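Local coordinates for protein chitinase (Chromobacterium violaceum, PDB 4TXG) that probably hydrolyses the glycosidic bonds of chitin as a family 18 glycoside hydrolase, and probably binds chitin through a carbohydrate-binding module, at residues H232-L235 with L236-K240; I624-T627 with L628-L632. One frame throughout, in Å; residues are numbered along the deposited sequence.

Contact 1: H232-L235 with L236-K240. With CS (cesium ion), chain E.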
ATOM      1  N   HIS A 232     -16.771 -13.546  12.690  1.00  8.63           N
ATOM      2  CA  HIS A 232     -15.430 -13.747  12.137  1.00  8.42           C
ATOM      3  C   HIS A 232     -14.358 -13.698  13.227  1.00  8.09           C
ATOM      4  O   HIS A 232     -13.387 -14.454  13.187  1.00  9.48           O
ATOM      5  CB  HIS A 232     -15.081 -12.676  11.095  1.00  8.23           C
ATOM      6  CG  HIS A 232     -15.938 -12.687   9.860  1.00  8.63           C
ATOM      7  ND1 HIS A 232     -16.154 -13.816   9.102  1.00 10.14           N
ATOM      8  CD2 HIS A 232     -16.583 -11.677   9.233  1.00  8.68           C
ATOM      9  CE1 HIS A 232     -16.922 -13.506   8.067  1.00  9.49           C
ATOM     10  NE2 HIS A 232     -17.182 -12.215   8.116  1.00  9.23           N
ATOM     11  N   PHE A 233     -14.514 -12.784  14.182  1.00  7.87           N
ATOM     12  CA  PHE A 233     -13.466 -12.564  15.178  1.00  7.73           C
ATOM     13  C   PHE A 233     -13.257 -13.795  16.066  1.00  7.87           C
ATOM     14  O   PHE A 233     -12.135 -14.111  16.457  1.00  7.84           O
ATOM     15  CB  PHE A 233     -13.788 -11.352  16.057  1.00  7.50           C
ATOM     16  CG  PHE A 233     -13.593 -10.005  15.366  1.00  7.24           C
ATOM     17  CD1 PHE A 233     -13.290  -9.922  14.018  1.00  8.82           C
ATOM     18  CD2 PHE A 233     -13.726  -8.827  16.094  1.00 10.22           C
ATOM     19  CE1 PHE A 233     -13.126  -8.682  13.397  1.00  8.04           C
ATOM     20  CE2 PHE A 233     -13.562  -7.588  15.493  1.00  9.45           C
ATOM     21  CZ  PHE A 233     -13.253  -7.516  14.142  1.00  8.53           C
ATOM     22  N   ASN A 234     -14.350 -14.469  16.402  1.00  8.17           N
ATOM     23  CA  ASN A 234     -14.268 -15.696  17.194  1.00  8.42           C
ATOM     24  C   ASN A 234     -13.396 -16.741  16.475  1.00 10.35           C
ATOM     25  O   ASN A 234     -12.491 -17.340  17.070  1.00  8.94           O
ATOM     26  CB  ASN A 234     -15.682 -16.235  17.459  1.00  8.77           C
ATOM     27  CG  ASN A 234     -15.701 -17.414  18.420  1.00  9.73           C
ATOM     28  OD1 ASN A 234     -15.152 -18.478  18.126  1.00  9.49           O
ATOM     29  ND2 ASN A 234     -16.362 -17.238  19.560  1.00  9.21           N
ATOM     30  N   LEU A 235     -13.660 -16.950  15.190  1.00 10.09           N
ATOM     31  CA  LEU A 235     -12.871 -17.897  14.408  1.00  8.90           C
ATOM     32  C   LEU A 235     -11.409 -17.444  14.272  1.00  8.91           C
ATOM     33  O   LEU A 235     -10.501 -18.265  14.378  1.00 10.47           O
ATOM     34  CB  LEU A 235     -13.507 -18.107  13.025  1.00 11.68           C
ATOM     35  CG  LEU A 235     -14.841 -18.873  13.075  1.00 12.51           C
ATOM     36  CD1 LEU A 235     -15.455 -19.063  11.691  1.00 14.18           C
ATOM     37  CD2 LEU A 235     -14.633 -20.231  13.749  1.00 14.50           C
ATOM     38  N   LEU A 236     -11.170 -16.150  14.066  1.00  8.33           N
ATOM     39  CA  LEU A 236      -9.785 -15.667  13.980  1.00  8.19           C
ATOM     40  C   LEU A 236      -9.017 -16.001  15.257  1.00  9.61           C
ATOM     41  O   LEU A 236      -7.891 -16.505  15.210  1.00  9.55           O
ATOM     42  CB  LEU A 236      -9.738 -14.153  13.717  1.00  9.29           C
ATOM     43  CG  LEU A 236     -10.210 -13.682  12.339  1.00  9.27           C
ATOM     44  CD1 LEU A 236     -10.167 -12.153  12.293  1.00 11.61           C
ATOM     45  CD2 LEU A 236      -9.358 -14.269  11.232  1.00  8.35           C
ATOM     46  N   THR A 237      -9.644 -15.756  16.402  1.00  8.17           N
ATOM     47  CA  THR A 237      -8.992 -16.027  17.684  1.00  9.04           C
ATOM     48  C   THR A 237      -8.674 -17.508  17.835  1.00  9.51           C
ATOM     49  O   THR A 237      -7.581 -17.889  18.278  1.00  8.99           O
ATOM     50  CB  THR A 237      -9.872 -15.553  18.849  1.00  8.31           C
ATOM     51  OG1 THR A 237     -10.052 -14.134  18.743  1.00  8.39           O
ATOM     52  CG2 THR A 237      -9.212 -15.872  20.194  1.00  9.49           C
ATOM     53  N   GLN A 238      -9.628 -18.345  17.448  1.00  8.89           N
ATOM     54  CA  GLN A 238      -9.433 -19.795  17.524  1.00 10.08           C
ATOM     55  C   GLN A 238      -8.297 -20.316  16.647  1.00 10.27           C
ATOM     56  O   GLN A 238      -7.477 -21.125  17.083  1.00 10.37           O
ATOM     57  CB  GLN A 238     -10.713 -20.507  17.129  1.00  9.89           C
ATOM     58  CG  GLN A 238     -11.782 -20.496  18.183  1.00 12.28           C
ATOM     59  CD  GLN A 238     -12.915 -21.395  17.781  1.00 13.09           C
ATOM     60  OE1 GLN A 238     -12.850 -22.604  17.984  1.00 17.49           O
ATOM     61  NE2 GLN A 238     -13.947 -20.821  17.166  1.00  9.71           N
ATOM     62  N   TYR A 239      -8.269 -19.881  15.394  1.00 10.98           N
ATOM     63  CA  TYR A 239      -7.277 -20.412  14.465  1.00  9.88           C
ATOM     64  C   TYR A 239      -5.880 -19.915  14.803  1.00 11.06           C
ATOM     65  O   TYR A 239      -4.903 -20.622  14.572  1.00 12.92           O
ATOM     66  CB  TYR A 239      -7.647 -20.076  13.018  1.00 11.09           C
ATOM     67  CG  TYR A 239      -8.625 -21.073  12.450  1.00 13.69           C
ATOM     68  CD1 TYR A 239      -9.986 -20.930  12.656  1.00 16.04           C
ATOM     69  CD2 TYR A 239      -8.181 -22.184  11.741  1.00 18.27           C
ATOM     70  CE1 TYR A 239     -10.886 -21.865  12.160  1.00 19.33           C
ATOM     71  CE2 TYR A 239      -9.072 -23.119  11.241  1.00 22.05           C
ATOM     72  CZ  TYR A 239     -10.422 -22.955  11.454  1.00 21.14           C
ATOM     73  OH  TYR A 239     -11.311 -23.891  10.959  1.00 20.57           O
ATOM     74  N   LYS A 240      -5.779 -18.720  15.375  1.00 10.63           N
ATOM     75  CA  LYS A 240      -4.471 -18.221  15.782  1.00 12.50           C
ATOM     76  C   LYS A 240      -3.827 -19.110  16.840  1.00 14.99           C
ATOM     77  O   LYS A 240      -2.605 -19.162  16.938  1.00 14.31           O
ATOM     78  CB  LYS A 240      -4.566 -16.779  16.291  1.00 11.40           C
ATOM     79  CG  LYS A 240      -4.753 -15.782  15.169  1.00 12.27           C
ATOM     80  CD  LYS A 240      -4.027 -14.481  15.441  1.00 24.45           C
ATOM     81  CE  LYS A 240      -4.648 -13.716  16.567  1.00 22.97           C
ATOM     82  NZ  LYS A 240      -3.932 -12.418  16.777  1.00 19.02           N
TER
HETATM   83 CS    CS E 804     -14.728 -24.682  18.922  1.00 94.38          CS
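The side-chain amides of Asn234 and Gln238 meet with their planes almost perpendicular, 87° apart. NE2 of Gln238 lies 2.8 Å from OD1 of Asn234, but the N-H points well off the acceptor (124°), and the hydrogen bond is weak. Asn234 reaches it with CG anti to its backbone N (chi1 -173°). Both amides have other partners: OD1 also accepts from the backbone N of Asp224, ND2 gives to the carbonyl of Tyr229, and NE2 gives to that of Glu222. The remaining atom of the Gln238 amide, OE1, binds a cesium ion at 3.0 Å.

The Tyr239 ring takes the carbonyl oxygen of Leu235 at its edge, in the ring plane, with CD1 3.2 Å from that O. The ring is stacked with Trp180, and OH bonds to Gly220 O. The Phe233 ring meets Tyr188 edge-to-face, while CD1 of Leu236 approaches it obliquely, 4.2 Å from CD1 of Phe233.

All this spans about two and a half turns of helix 231-242, in the (beta/alpha)8 barrel of a family 18 glycoside hydrolase, in the chain between barrel strands 185-193 and 247-253, which pair in parallel. Successive i to i+4 backbone bonds run from Leu236 N to His232 O through Tyr239 N to Leu235 O, the last 2.9 Å long. Beside them CD2 of Leu235 lies 3.5 Å from Gln238 NE2, the two side chains meeting at an angle.

Contact 2: I624-T627 with L628-L632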
ATOM      1  N   ILE A 624     -13.273 -21.307  -5.357  1.00 10.72           N
ATOM      2  CA  ILE A 624     -12.446 -20.794  -4.279  1.00 10.31           C
ATOM      3  C   ILE A 624     -11.350 -21.788  -3.898  1.00 11.09           C
ATOM      4  O   ILE A 624     -11.623 -22.973  -3.692  1.00 11.31           O
ATOM      5  CB  ILE A 624     -13.316 -20.488  -3.047  1.00 11.65           C
ATOM      6  CG1 ILE A 624     -14.320 -19.375  -3.367  1.00 10.37           C
ATOM      7  CG2 ILE A 624     -12.450 -20.155  -1.844  1.00 13.58           C
ATOM      8  CD1 ILE A 624     -15.346 -19.142  -2.249  1.00 13.47           C
ATOM      9  N   GLY A 625     -10.110 -21.310  -3.827  1.00 12.41           N
ATOM     10  CA  GLY A 625      -9.001 -22.188  -3.508  1.00 11.86           C
ATOM     11  C   GLY A 625      -7.762 -21.427  -3.104  1.00 10.84           C
ATOM     12  O   GLY A 625      -7.845 -20.275  -2.684  1.00 11.34           O
ATOM     13  N   THR A 626      -6.606 -22.074  -3.227  1.00 11.04           N
ATOM     14  CA  THR A 626      -5.374 -21.481  -2.713  1.00 11.95           C
ATOM     15  C   THR A 626      -4.177 -21.586  -3.658  1.00  9.98           C
ATOM     16  O   THR A 626      -3.038 -21.556  -3.203  1.00 10.67           O
ATOM     17  CB  THR A 626      -4.960 -22.131  -1.369  1.00 13.25           C
ATOM     18  OG1 THR A 626      -4.703 -23.528  -1.571  1.00 14.27           O
ATOM     19  CG2 THR A 626      -6.053 -21.956  -0.313  1.00 16.81           C
ATOM     20  N   THR A 627      -4.418 -21.698  -4.960  1.00 10.04           N
ATOM     21  CA  THR A 627      -3.309 -21.884  -5.909  1.00  9.15           C
ATOM     22  C   THR A 627      -2.257 -20.765  -5.859  1.00  9.18           C
ATOM     23  O   THR A 627      -1.056 -21.036  -5.766  1.00  9.45           O
ATOM     24  CB  THR A 627      -3.837 -22.017  -7.347  1.00 13.14           C
ATOM     25  OG1 THR A 627      -4.557 -23.247  -7.456  1.00 14.85           O
ATOM     26  CG2 THR A 627      -2.684 -22.030  -8.355  1.00 12.20           C
ATOM     27  N   LEU A 628      -2.691 -19.512  -5.905  1.00  8.43           N
ATOM     28  CA  LEU A 628      -1.725 -18.416  -5.958  1.00  8.54           C
ATOM     29  C   LEU A 628      -0.988 -18.220  -4.623  1.00 10.57           C
ATOM     30  O   LEU A 628       0.227 -18.014  -4.594  1.00  9.16           O
ATOM     31  CB  LEU A 628      -2.410 -17.114  -6.380  1.00  9.38           C
ATOM     32  CG  LEU A 628      -3.096 -17.160  -7.746  1.00 12.00           C
ATOM     33  CD1 LEU A 628      -3.648 -15.784  -8.106  1.00 10.82           C
ATOM     34  CD2 LEU A 628      -2.152 -17.669  -8.842  1.00 13.82           C
ATOM     35  N   THR A 629      -1.715 -18.302  -3.519  1.00  7.81           N
ATOM     36  CA  THR A 629      -1.081 -18.204  -2.211  1.00  7.56           C
ATOM     37  C   THR A 629      -0.134 -19.384  -1.984  1.00  9.92           C
ATOM     38  O   THR A 629       0.930 -19.225  -1.388  1.00 10.61           O
ATOM     39  CB  THR A 629      -2.137 -18.124  -1.103  1.00 11.35           C
ATOM     40  OG1 THR A 629      -2.866 -16.899  -1.260  1.00 10.14           O
ATOM     41  CG2 THR A 629      -1.488 -18.139   0.269  1.00 11.63           C
ATOM     42  N   SER A 630      -0.507 -20.562  -2.484  1.00 10.37           N
ATOM     43  CA  SER A 630       0.353 -21.733  -2.348  1.00 10.44           C
ATOM     44  C   SER A 630       1.644 -21.564  -3.143  1.00 12.99           C
ATOM     45  O   SER A 630       2.721 -21.988  -2.707  1.00 10.26           O
ATOM     46  CB  SER A 630      -0.375 -23.004  -2.796  1.00 12.92           C
ATOM     47  OG  SER A 630      -1.431 -23.318  -1.901  1.00 14.85           O
ATOM     48  N   LEU A 631       1.530 -20.951  -4.315  1.00 10.81           N
ATOM     49  CA  LEU A 631       2.707 -20.677  -5.132  1.00 11.07           C
ATOM     50  C   LEU A 631       3.621 -19.690  -4.420  1.00  8.92           C
ATOM     51  O   LEU A 631       4.835 -19.892  -4.372  1.00 10.48           O
ATOM     52  CB  LEU A 631       2.308 -20.134  -6.506  1.00 13.23           C
ATOM     53  CG  LEU A 631       3.444 -19.678  -7.431  1.00 13.04           C
ATOM     54  CD1 LEU A 631       4.424 -20.805  -7.718  1.00 14.85           C
ATOM     55  CD2 LEU A 631       2.854 -19.126  -8.737  1.00 14.76           C
ATOM     56  N   LEU A 632       3.042 -18.627  -3.867  1.00  7.63           N
ATOM     57  CA  LEU A 632       3.833 -17.660  -3.103  1.00  9.15           C
ATOM     58  C   LEU A 632       4.532 -18.336  -1.913  1.00  9.32           C
ATOM     59  O   LEU A 632       5.737 -18.165  -1.696  1.00  8.66           O
ATOM     60  CB  LEU A 632       2.949 -16.511  -2.606  1.00  9.33           C
ATOM     61  CG  LEU A 632       2.463 -15.511  -3.648  1.00  9.94           C
ATOM     62  CD1 LEU A 632       1.414 -14.589  -3.039  1.00 11.71           C
ATOM     63  CD2 LEU A 632       3.629 -14.714  -4.210  1.00 12.57           C
TER
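Thr626 and Ser630 meet through hydrogen bonds at the start of helix 627-636. The carbonyl oxygen of Thr626 is gripped twice by the same residue: Ser630 N lies 2.8 Å from Thr626 O, and Ser630 OG lies 2.7 Å from it. The hydroxyl comes from above the carbonyl plane, 43° out of it, while the amide N is tilted by only 20°. Ser630 can do this because OG sits beside its own backbone N (chi1 -68°), which turns the hydroxyl back toward the preceding turn. One step on, Leu631 N gives the next i to i+4 bond to Thr627 O at 3.0 Å.

The two bonds of Ser630 draw its CB in to 3.1 Å from Thr626 O; CB of Leu631, 3.6 Å from Thr627 O, makes an ordinary van der Waals contact.

Polar links to outside residues fix the helix start. Thr626 occupies the N-cap position, yet its side chain makes no capping bond; instead the carboxylate of Asp608 accepts from the backbone N of Leu628 and of Thr629. The hydroxyl of Thr627 is bonded to Tyr609 O and Asp610 OD1, and that of Thr629 to Tyr463 OH.

Strand 621-624 leads into this helix N-terminus. Beyond it Leu628 and Leu631 pack on helix 582-594, Leu631 against Ile585, while Thr629 touches Phe602 of strand 599-603 in the (beta/alpha)8 barrel.

Overall arrangement
Contact 1 comes first along the chain and contact 2 nearly four hundred residues later. Their centres are 21 Å apart and their nearest atoms about 12 Å, so neither touches the other. Both nevertheless belong to the surroundings of one barrel sheet: helix 231-242 precedes strand 247-253, whereas helix 627-636 follows strand 599-603 and packs beside it. In sequence terms 232-240 falls in the glycosyl hydrolase family 18 range and 624-632 in the Chitinase C range. Cesium ions lie near both: one is bound directly at contact 1, a different one is about 5 Å from the side chain of Tyr239, and in contact 2 the side chain of Thr626 is about 7 Å from a cesium ion.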